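Alpha-L-arabinosidase (Xanthomonas axonopodis pv. citri, PDB 6D25) probably hydrolyses alpha-L-arabinofuranosyl side groups of arabinoxylans, including internal di-substitutions, as a trimeric GH51 arabinofuranosidase. Local coordinates at residues 105-110 / 161-166; 112-117 / 131-136. All blocks are in the same frame, centred on the assembly; numbering follows the deposited sequence. Where two conformers were deposited one is given.

Contact 1: 105-110 / 161-166; sequences YHWRDG and PEEIAQ
His106 and Glu163 mark the nearest backbone approach, with their CA atoms 7.6 Å apart. Residues 105-110 form a loop with a short 3-10 turn at 107-109, and 161-166 lie on helix 161-172. Side chains and water bridge the gap. His106 ND1 donates to Glu163 OE2 at 2.9 Å and 156°, close to the ring plane and on the syn lone pair of that oxygen. Ring and carboxylate planes are 44° apart. The Glu163 chain is extended beyond CG (chi2 -167°), which carries the carboxylate to His106. A weak second bond runs from ND1 to Glu163 OE1. Waters 1 and 3 both donate to OE2 and accept from Trp107 N and Arg108 N respectively, so OE2 gathers three bonds. Trp107 NE1 comes within 3.1 Å of Glu163 O, while Trp107 CZ2 rests 4.0 Å from Gln166 CB. Water 4 links Gln166 OE1 to Arg108 NE. Trp167, further along helix 161-172, stacks on the Trp107 ring. Glu162 of a neighbouring subunit brings its carboxylate near Glu163 OE1. The arrangement is a His-carboxylate hydrogen bond at a subunit interface of the trimer, joining the loop after strand 93-96 to the helix after strand 149-154 of the (beta/alpha)8 barrel.

Contact 2: 112-117 / 131-136; sequences GTPAKR and SNRFGT
A buried arginine whose guanidinium bonds to backbone carbonyls of both loops is the centre of this contact. Arg117 reaches from the end of the 3-10 turn 114-116 to the loop 131-136, which leads into helix 136-146. Its NH1 donates to Asn132 O at 2.9 Å. The bond is nearly straight, at 166°, and lies in both the guanidinium and the carbonyl planes. NH1 also comes within 3.0 Å of Arg133 O. On its own loop, Arg117 holds Gly112 O side-on, with NE at 2.9 Å and NH2 at 3.0 Å from that oxygen. The chain of Arg117 is extended from CG to NE (chi3 -171°), which carries the guanidinium across to the second loop while NE and NH2 still face Gly112 O. These bonds fix the rotation of the flat group.

Pro114 packs against Arg133. Its CG sits over the centre of one face of the Arg133 guanidinium, 3.6 Å from CZ. Arg133 bends at chi2 (62°), which brings its end back toward the proline although its CB points away. The two guanidinium planes are almost perpendicular, and the NH1 atoms of Arg117 and Arg133 are 3.8 Å apart. Glu138 forms salt bridges to both arginines, and probably offsets their like charges. All this holds for one of two Arg133 conformers, so the contacts of its side chain are less certain.

Water 5 donates to Arg117 O and Ser131 O, joining the loops a second time. Asn132 turns its amide elsewhere, and ND2 bonds to Pro118 O. Ser131 OG accepts from Arg133 N and closes an ST turn. Gly135 N bonds to Glu138. The second loop thus combines an ST turn at Ser131 with Gly135 as the N-cap of helix 136-146.

How the contacts relate
From the N terminus, the chain leaves strand 93-96 of the parallel barrel and enters a long loop. This loop supplies 105-110 and then 112-117, the first segments of contacts 1 and 2. After strands 120-122 and 128-130 the chain returns at 131-136, and contact 2 closes the inner loop. It then runs through helix 136-146 and strand 149-154 to helix 161-172, where contact 1 closes the outer loop. Contact 2 is therefore nested inside contact 1. Their centres are 14 Å apart, and they touch where Asp109 O packs on the CB atoms of Arg117 and Asn132. Together they tie this excursion to the approach to helix 136-146 and to helix 161-172.

Contact 1: 105-110 / 161-166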
loop_
_atom_site.group_PDB
_atom_site.type_symbol
_atom_site.label_atom_id
_atom_site.label_comp_id
_atom_site.label_asym_id
_atom_site.label_seq_id
_atom_site.Cartn_x
_atom_site.Cartn_y
_atom_site.Cartn_z
ATOM N N TYR A 105 6.920 0.372 -14.007
ATOM C CA TYR A 105 6.393 -0.242 -15.239
ATOM C C TYR A 105 5.025 -0.885 -14.993
ATOM O O TYR A 105 4.828 -1.518 -13.967
ATOM C CB TYR A 105 7.362 -1.315 -15.711
ATOM C CG TYR A 105 7.015 -2.011 -17.003
ATOM C CD1 TYR A 105 6.955 -1.309 -18.198
ATOM C CD2 TYR A 105 6.825 -3.384 -17.055
ATOM C CE1 TYR A 105 6.679 -1.945 -19.395
ATOM C CE2 TYR A 105 6.588 -4.033 -18.252
ATOM C CZ TYR A 105 6.526 -3.318 -19.425
ATOM O OH TYR A 105 6.285 -3.965 -20.608
ATOM N N HIS A 106 4.126 -0.718 -15.961
ATOM C CA HIS A 106 2.805 -1.334 -15.948
ATOM C C HIS A 106 2.758 -2.298 -17.129
ATOM O O HIS A 106 2.703 -1.827 -18.297
ATOM C CB HIS A 106 1.722 -0.254 -15.949
ATOM C CG HIS A 106 1.873 0.613 -14.746
ATOM N ND1 HIS A 106 1.505 0.161 -13.497
ATOM C CD2 HIS A 106 2.476 1.801 -14.548
ATOM C CE1 HIS A 106 1.882 1.020 -12.575
ATOM N NE2 HIS A 106 2.453 2.059 -13.184
ATOM N N TRP A 107 2.763 -3.602 -16.834
ATOM C CA TRP A 107 2.933 -4.615 -17.875
ATOM C C TRP A 107 1.870 -4.504 -18.983
ATOM O O TRP A 107 2.153 -4.845 -20.132
ATOM C CB TRP A 107 2.955 -6.018 -17.248
ATOM C CG TRP A 107 1.639 -6.500 -16.751
ATOM C CD1 TRP A 107 1.132 -6.360 -15.498
ATOM C CD2 TRP A 107 0.662 -7.231 -17.508
ATOM N NE1 TRP A 107 -0.093 -6.949 -15.424
ATOM C CE2 TRP A 107 -0.412 -7.499 -16.636
ATOM C CE3 TRP A 107 0.610 -7.731 -18.815
ATOM C CZ2 TRP A 107 -1.552 -8.199 -17.050
ATOM C CZ3 TRP A 107 -0.511 -8.431 -19.222
ATOM C CH2 TRP A 107 -1.560 -8.672 -18.351
ATOM N N ARG A 108 0.660 -4.047 -18.657
ATOM C CA ARG A 108 -0.393 -3.981 -19.685
ATOM C C ARG A 108 -0.045 -2.943 -20.751
ATOM O O ARG A 108 -0.567 -3.032 -21.875
ATOM C CB ARG A 108 -1.765 -3.670 -19.075
ATOM C CG ARG A 108 -2.362 -4.846 -18.318
ATOM C CD ARG A 108 -3.859 -4.619 -18.134
ATOM N NE ARG A 108 -4.629 -5.828 -18.250
ATOM C CZ ARG A 108 -4.862 -6.537 -19.357
ATOM N NH1 ARG A 108 -4.619 -6.125 -20.593
ATOM N NH2 ARG A 108 -5.378 -7.719 -19.173
ATOM N N ASP A 109 0.820 -1.997 -20.429
ATOM C CA ASP A 109 1.264 -0.988 -21.391
ATOM C C ASP A 109 2.072 -1.643 -22.519
ATOM O O ASP A 109 2.261 -1.051 -23.571
ATOM C CB ASP A 109 2.112 0.090 -20.728
ATOM C CG ASP A 109 1.350 1.010 -19.763
ATOM O OD1 ASP A 109 0.116 1.035 -19.811
ATOM O OD2 ASP A 109 2.013 1.713 -18.963
ATOM N N GLY A 110 2.609 -2.833 -22.286
ATOM C CA GLY A 110 3.494 -3.467 -23.229
ATOM C C GLY A 110 2.921 -4.692 -23.927
ATOM O O GLY A 110 3.701 -5.473 -24.494
ATOM N N PRO A 161 -0.760 -5.008 -5.651
ATOM C CA PRO A 161 -0.242 -6.349 -5.882
ATOM C C PRO A 161 -0.932 -7.096 -7.039
ATOM O O PRO A 161 -0.374 -8.037 -7.619
ATOM C CB PRO A 161 -0.468 -7.102 -4.555
ATOM C CG PRO A 161 -0.538 -5.992 -3.526
ATOM C CD PRO A 161 -1.208 -4.840 -4.257
ATOM N N GLU A 162 -2.139 -6.686 -7.365
ATOM C CA GLU A 162 -2.895 -7.380 -8.387
ATOM C C GLU A 162 -2.146 -7.301 -9.729
ATOM O O GLU A 162 -2.322 -8.197 -10.556
ATOM C CB GLU A 162 -4.333 -6.848 -8.468
ATOM C CG GLU A 162 -4.534 -5.689 -9.429
ATOM C CD GLU A 162 -5.798 -4.898 -9.179
ATOM O OE1 GLU A 162 -6.896 -5.340 -9.703
ATOM O OE2 GLU A 162 -5.698 -3.868 -8.438
ATOM N N GLU A 163 -1.324 -6.266 -9.967
ATOM C CA GLU A 163 -0.664 -6.179 -11.257
ATOM C C GLU A 163 0.335 -7.333 -11.457
ATOM O O GLU A 163 0.295 -7.994 -12.504
ATOM C CB GLU A 163 0.108 -4.868 -11.452
ATOM C CG GLU A 163 -0.787 -3.753 -11.862
ATOM C CD GLU A 163 -0.122 -2.497 -12.386
ATOM O OE1 GLU A 163 -0.549 -1.435 -11.897
ATOM O OE2 GLU A 163 0.751 -2.588 -13.304
ATOM N N ILE A 164 1.249 -7.574 -10.532
ATOM C CA ILE A 164 2.178 -8.668 -10.730
ATOM C C ILE A 164 1.440 -10.020 -10.689
ATOM O O ILE A 164 1.856 -10.939 -11.371
ATOM C CB ILE A 164 3.378 -8.633 -9.762
ATOM C CG1 ILE A 164 2.952 -8.690 -8.294
ATOM C CG2 ILE A 164 4.245 -7.450 -10.074
ATOM C CD1 ILE A 164 4.117 -8.735 -7.334
ATOM N N ALA A 165 0.358 -10.143 -9.921
ATOM C CA ALA A 165 -0.396 -11.367 -9.888
ATOM C C ALA A 165 -0.963 -11.684 -11.288
ATOM O O ALA A 165 -0.871 -12.825 -11.793
ATOM C CB ALA A 165 -1.523 -11.293 -8.880
ATOM N N GLN A 166 -1.528 -10.680 -11.896
ATOM C CA GLN A 166 -2.130 -10.862 -13.245
ATOM C C GLN A 166 -1.030 -11.090 -14.285
ATOM O O GLN A 166 -1.213 -11.837 -15.203
ATOM C CB GLN A 166 -3.018 -9.670 -13.593
ATOM C CG GLN A 166 -4.295 -9.668 -12.735
ATOM C CD GLN A 166 -5.369 -8.755 -13.255
ATOM O OE1 GLN A 166 -5.052 -7.755 -13.878
ATOM N NE2 GLN A 166 -6.623 -9.102 -12.995
HETATM O O HOH W 1 3.120 -4.108 -13.898
HETATM O O HOH W 2 -2.898 -6.037 -14.131
HETATM O O HOH W 3 -0.406 -3.194 -15.984
HETATM O O HOH W 4 -6.193 -7.355 -16.427
#

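Contact 2: 112-117 / 131-136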
loop_
_atom_site.group_PDB
_atom_site.type_symbol
_atom_site.label_atom_id
_atom_site.label_comp_id
_atom_site.label_asym_id
_atom_site.label_seq_id
_atom_site.Cartn_x
_atom_site.Cartn_y
_atom_site.Cartn_z
ATOM N N GLY A 112 -0.451 -6.245 -26.524
ATOM C CA GLY A 112 -1.531 -5.929 -27.432
ATOM C C GLY A 112 -0.985 -5.326 -28.689
ATOM O O GLY A 112 0.238 -5.177 -28.842
ATOM N N THR A 113 -1.899 -4.997 -29.609
ATOM C CA THR A 113 -1.525 -4.394 -30.866
ATOM C C THR A 113 -0.540 -3.234 -30.598
ATOM O O THR A 113 -0.819 -2.374 -29.780
ATOM C CB THR A 113 -2.778 -3.820 -31.531
ATOM O OG1 THR A 113 -3.719 -4.887 -31.747
ATOM C CG2 THR A 113 -2.492 -3.093 -32.838
ATOM N N PRO A 114 0.614 -3.205 -31.308
ATOM C CA PRO A 114 1.648 -2.179 -30.963
ATOM C C PRO A 114 1.149 -0.744 -31.053
ATOM O O PRO A 114 1.489 0.027 -30.175
ATOM C CB PRO A 114 2.712 -2.435 -32.029
ATOM C CG PRO A 114 2.672 -3.951 -32.193
ATOM C CD PRO A 114 1.189 -4.277 -32.182
ATOM N N ALA A 115 0.304 -0.429 -32.069
ATOM C CA ALA A 115 -0.176 0.943 -32.221
ATOM C C ALA A 115 -1.065 1.363 -31.056
ATOM O O ALA A 115 -1.258 2.556 -30.843
ATOM C CB ALA A 115 -0.909 1.124 -33.537
ATOM N N LYS A 116 -1.615 0.439 -30.300
ATOM C CA LYS A 116 -2.492 0.796 -29.215
ATOM C C LYS A 116 -1.742 0.833 -27.884
ATOM O O LYS A 116 -2.321 1.193 -26.916
ATOM C CB LYS A 116 -3.595 -0.257 -29.049
ATOM C CG LYS A 116 -4.505 -0.481 -30.236
ATOM C CD LYS A 116 -5.564 -1.510 -29.935
ATOM C CE LYS A 116 -6.662 -1.505 -30.980
ATOM N NZ LYS A 116 -7.781 -2.388 -30.574
ATOM N N ARG A 117 -0.471 0.469 -27.839
ATOM C CA ARG A 117 0.268 0.555 -26.593
ATOM C C ARG A 117 0.587 2.035 -26.299
ATOM O O ARG A 117 0.989 2.779 -27.183
ATOM C CB ARG A 117 1.572 -0.232 -26.669
ATOM C CG ARG A 117 1.366 -1.705 -26.991
ATOM C CD ARG A 117 2.654 -2.437 -27.102
ATOM N NE ARG A 117 2.456 -3.783 -27.617
ATOM C CZ ARG A 117 3.442 -4.615 -27.930
ATOM N NH1 ARG A 117 4.684 -4.265 -27.660
ATOM N NH2 ARG A 117 3.179 -5.754 -28.553
ATOM N N SER A 131 8.211 3.812 -26.082
ATOM C CA SER A 131 7.153 3.419 -27.052
ATOM C C SER A 131 6.398 2.166 -26.581
ATOM O O SER A 131 5.302 1.883 -27.055
ATOM C CB SER A 131 7.764 3.141 -28.393
ATOM O OG SER A 131 8.542 1.964 -28.329
ATOM N N ASN A 132 7.004 1.401 -25.699
ATOM C CA ASN A 132 6.482 0.099 -25.276
ATOM C C ASN A 132 6.365 -0.896 -26.456
ATOM O O ASN A 132 5.648 -1.904 -26.347
ATOM C CB ASN A 132 5.184 0.195 -24.487
ATOM C CG ASN A 132 5.435 0.716 -23.085
ATOM O OD1 ASN A 132 6.213 0.117 -22.359
ATOM N ND2 ASN A 132 4.847 1.860 -22.736
ATOM N N ARG A 133 7.133 -0.684 -27.526
ATOM C CA ARG A 133 7.098 -1.623 -28.624
ATOM C C ARG A 133 7.770 -2.933 -28.216
ATOM O O ARG A 133 7.444 -3.980 -28.726
ATOM C CB ARG A 133 7.773 -1.007 -29.849
ATOM C CG ARG A 133 7.710 -1.872 -31.090
ATOM C CD ARG A 133 6.329 -2.158 -31.576
ATOM N NE ARG A 133 6.315 -3.175 -32.603
ATOM C CZ ARG A 133 6.188 -4.490 -32.365
ATOM N NH1 ARG A 133 6.207 -4.943 -31.120
ATOM N NH2 ARG A 133 6.065 -5.334 -33.389
ATOM N N PHE A 134 8.745 -2.851 -27.303
ATOM C CA PHE A 134 9.344 -4.017 -26.727
ATOM C C PHE A 134 8.676 -4.265 -25.375
ATOM O O PHE A 134 8.948 -3.533 -24.403
ATOM C CB PHE A 134 10.854 -3.828 -26.544
ATOM C CG PHE A 134 11.639 -5.074 -26.198
ATOM C CD1 PHE A 134 12.101 -5.912 -27.183
ATOM C CD2 PHE A 134 11.961 -5.390 -24.891
ATOM C CE1 PHE A 134 12.889 -7.011 -26.922
ATOM C CE2 PHE A 134 12.734 -6.506 -24.601
ATOM C CZ PHE A 134 13.195 -7.319 -25.620
ATOM N N GLY A 135 7.767 -5.244 -25.342
ATOM C CA GLY A 135 6.985 -5.561 -24.183
ATOM C C GLY A 135 7.091 -7.038 -23.829
ATOM O O GLY A 135 8.043 -7.721 -24.233
ATOM N N THR A 136 6.099 -7.540 -23.093
ATOM C CA THR A 136 6.151 -8.929 -22.585
ATOM C C THR A 136 6.432 -9.941 -23.711
ATOM O O THR A 136 7.308 -10.804 -23.576
ATOM C CB THR A 136 4.870 -9.319 -21.826
ATOM O OG1 THR A 136 4.837 -8.594 -20.613
ATOM C CG2 THR A 136 4.824 -10.797 -21.520
HETATM O O HOH W 5 3.339 2.825 -28.500
#